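Local coordinates for RNA-binding protein (Porphyromonas gingivalis W83, PDB 7JLY) that probably binds RNA through a single RNA recognition motif domain and can bind calcium, at residues 4-9 with 46-51. Sequence-based numbering, arbitrary orientation.
Sequences NIYVGN and FGFVEM
Tyr6 and Phe48 face each other as a non-hydrogen-bonded pair of two antiparallel strands, 4-8 and 46-51. Their rings form an offset edge-to-face pair: the planes stand at 82°, and the Tyr6 edge leads with CD2, 3.6 Å from Phe48 CE1. Toward Phe46 the same tyrosine behaves differently, for those planes are near parallel but slid apart, so overlap is slight and the contact runs along the Tyr6 CE2, CZ and OH side, closest at Tyr6 CE2 to Phe46 CD2, 3.6 Å. The Tyr6 ring reaches both phenylalanines because a chi1 of -176° sets CG opposite the backbone N and leans the ring over the neighbouring strand.

The backbone ladder beneath is regular. Ile5 and Val49 exchange two hydrogen bonds, Val49 N to Ile5 O measuring 2.9 Å, and Val7 and Gly47 exchange two more, of which Val7 N to Gly47 O is almost straight at 179°. Phe48 CA adds a CA-H...O contact to Ile5 O at 3.2 Å.

The tightly packed side, judged by burial, is the reverse face, where Ile5, Val7 and Val49 are covered by Leu19 and Leu23 of helix 16-23. Ile5 CD1 also meets Met51 SD at 3.7 Å.

The aromatic face is the more open one: its three rings touch but stay partly exposed, and Lys77 makes a cation-pi contact with Tyr6. Farther along, a water donates to both Asn4 OD1 (2.6 Å) and Glu50 OE2, bridging groups that otherwise meet through the Glu50 methylene CG, while Asn4 ND2 is held by Leu80 O.

Central antiparallel strands with aromatics on the open face and aliphatics under the helices are the hallmark of the RNA recognition motif; in relatives the equivalents of Tyr6 (RNP2) and Phe48 (RNP1) stack on bases and that of Phe46 (RNP1) packs on riboses, probably likewise here.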
loop_
_atom_site.group_PDB
_atom_site.type_symbol
_atom_site.label_atom_id
_atom_site.label_comp_id
_atom_site.label_asym_id
_atom_site.label_seq_id
_atom_site.Cartn_x
_atom_site.Cartn_y
_atom_site.Cartn_z
ATOM N N ASN A 4 -7.478 -5.588 2.840
ATOM C CA ASN A 4 -7.017 -4.209 2.852
ATOM C C ASN A 4 -5.609 -4.184 3.429
ATOM O O ASN A 4 -5.354 -4.795 4.471
ATOM C CB ASN A 4 -7.971 -3.349 3.688
ATOM C CG ASN A 4 -7.845 -1.848 3.409
ATOM O OD1 ASN A 4 -7.433 -1.419 2.327
ATOM N ND2 ASN A 4 -8.229 -1.041 4.401
ATOM N N ILE A 5 -4.698 -3.504 2.740
ATOM C CA ILE A 5 -3.302 -3.459 3.147
ATOM C C ILE A 5 -2.890 -2.030 3.404
ATOM O O ILE A 5 -3.054 -1.169 2.543
ATOM C CB ILE A 5 -2.368 -4.061 2.075
ATOM C CG1 ILE A 5 -2.835 -5.469 1.693
ATOM C CG2 ILE A 5 -0.916 -4.085 2.573
ATOM C CD1 ILE A 5 -2.006 -6.113 0.614
ATOM N N TYR A 6 -2.365 -1.790 4.602
ATOM C CA TYR A 6 -1.784 -0.508 4.970
ATOM C C TYR A 6 -0.360 -0.434 4.444
ATOM O O TYR A 6 0.420 -1.343 4.695
ATOM C CB TYR A 6 -1.792 -0.351 6.496
ATOM C CG TYR A 6 -1.297 0.983 7.041
ATOM C CD1 TYR A 6 0.064 1.237 7.183
ATOM C CD2 TYR A 6 -2.196 1.972 7.444
ATOM C CE1 TYR A 6 0.523 2.443 7.701
ATOM C CE2 TYR A 6 -1.747 3.182 7.960
ATOM C CZ TYR A 6 -0.386 3.413 8.090
ATOM O OH TYR A 6 0.072 4.612 8.605
ATOM N N VAL A 7 -0.020 0.632 3.725
ATOM C CA VAL A 7 1.373 0.853 3.335
ATOM C C VAL A 7 1.811 2.232 3.839
ATOM O O VAL A 7 1.186 3.238 3.521
ATOM C CB VAL A 7 1.580 0.756 1.801
ATOM C CG1 VAL A 7 3.070 0.637 1.475
ATOM C CG2 VAL A 7 0.827 -0.447 1.217
ATOM N N GLY A 8 2.894 2.283 4.613
ATOM C CA GLY A 8 3.278 3.525 5.271
ATOM C C GLY A 8 4.779 3.744 5.319
ATOM O O GLY A 8 5.531 2.934 4.779
ATOM N N ASN A 9 5.194 4.840 5.964
ATOM C CA ASN A 9 6.581 5.319 5.930
ATOM C C ASN A 9 7.080 5.519 4.494
ATOM O O ASN A 9 8.256 5.280 4.179
ATOM C CB ASN A 9 7.514 4.364 6.671
ATOM C CG ASN A 9 8.832 5.009 6.995
ATOM O OD1 ASN A 9 8.875 6.202 7.249
ATOM N ND2 ASN A 9 9.921 4.247 6.919
ATOM N N PHE A 46 1.433 7.626 3.472
ATOM C CA PHE A 46 0.817 6.326 3.659
ATOM C C PHE A 46 -0.439 6.166 2.813
ATOM O O PHE A 46 -0.978 7.131 2.270
ATOM C CB PHE A 46 0.499 6.086 5.135
ATOM C CG PHE A 46 -0.728 6.812 5.640
ATOM C CD1 PHE A 46 -0.685 8.160 5.925
ATOM C CD2 PHE A 46 -1.904 6.118 5.890
ATOM C CE1 PHE A 46 -1.811 8.825 6.421
ATOM C CE2 PHE A 46 -3.036 6.769 6.381
ATOM C CZ PHE A 46 -2.983 8.128 6.655
ATOM N N GLY A 47 -0.893 4.930 2.685
ATOM C CA GLY A 47 -2.066 4.669 1.887
ATOM C C GLY A 47 -2.553 3.253 2.071
ATOM O O GLY A 47 -2.063 2.521 2.936
ATOM N N PHE A 48 -3.524 2.876 1.245
ATOM C CA PHE A 48 -4.133 1.558 1.325
ATOM C C PHE A 48 -4.234 0.894 -0.033
ATOM O O PHE A 48 -4.630 1.522 -1.014
ATOM C CB PHE A 48 -5.530 1.651 1.950
ATOM C CG PHE A 48 -5.529 2.203 3.343
ATOM C CD1 PHE A 48 -5.326 1.371 4.431
ATOM C CD2 PHE A 48 -5.726 3.557 3.563
ATOM C CE1 PHE A 48 -5.318 1.878 5.724
ATOM C CE2 PHE A 48 -5.719 4.072 4.854
ATOM C CZ PHE A 48 -5.518 3.229 5.935
ATOM N N VAL A 49 -3.888 -0.389 -0.078
ATOM C CA VAL A 49 -4.089 -1.189 -1.279
ATOM C C VAL A 49 -5.021 -2.360 -0.963
ATOM O O VAL A 49 -4.812 -3.068 0.015
ATOM C CB VAL A 49 -2.763 -1.744 -1.839
ATOM C CG1 VAL A 49 -3.050 -2.595 -3.059
ATOM C CG2 VAL A 49 -1.785 -0.599 -2.185
ATOM N N GLU A 50 -6.052 -2.556 -1.780
ATOM C CA GLU A 50 -6.918 -3.710 -1.613
ATOM C C GLU A 50 -6.563 -4.755 -2.652
ATOM O O GLU A 50 -6.378 -4.436 -3.830
ATOM C CB GLU A 50 -8.393 -3.322 -1.734
ATOM C CG GLU A 50 -8.942 -2.677 -0.475
ATOM C CD GLU A 50 -10.430 -2.400 -0.567
ATOM O OE1 GLU A 50 -11.183 -3.312 -0.968
ATOM O OE2 GLU A 50 -10.846 -1.270 -0.245
ATOM N N MET A 51 -6.452 -6.001 -2.205
ATOM C CA MET A 51 -6.191 -7.120 -3.096
ATOM C C MET A 51 -7.364 -8.085 -2.995
ATOM O O MET A 51 -7.932 -8.265 -1.921
ATOM C CB MET A 51 -4.872 -7.812 -2.745
ATOM C CG MET A 51 -3.644 -6.942 -3.007
ATOM S SD MET A 51 -2.112 -7.807 -2.663
ATOM C CE MET A 51 -2.051 -8.927 -4.064
HETATM O O HOH W 1 -8.712 0.401 0.951
#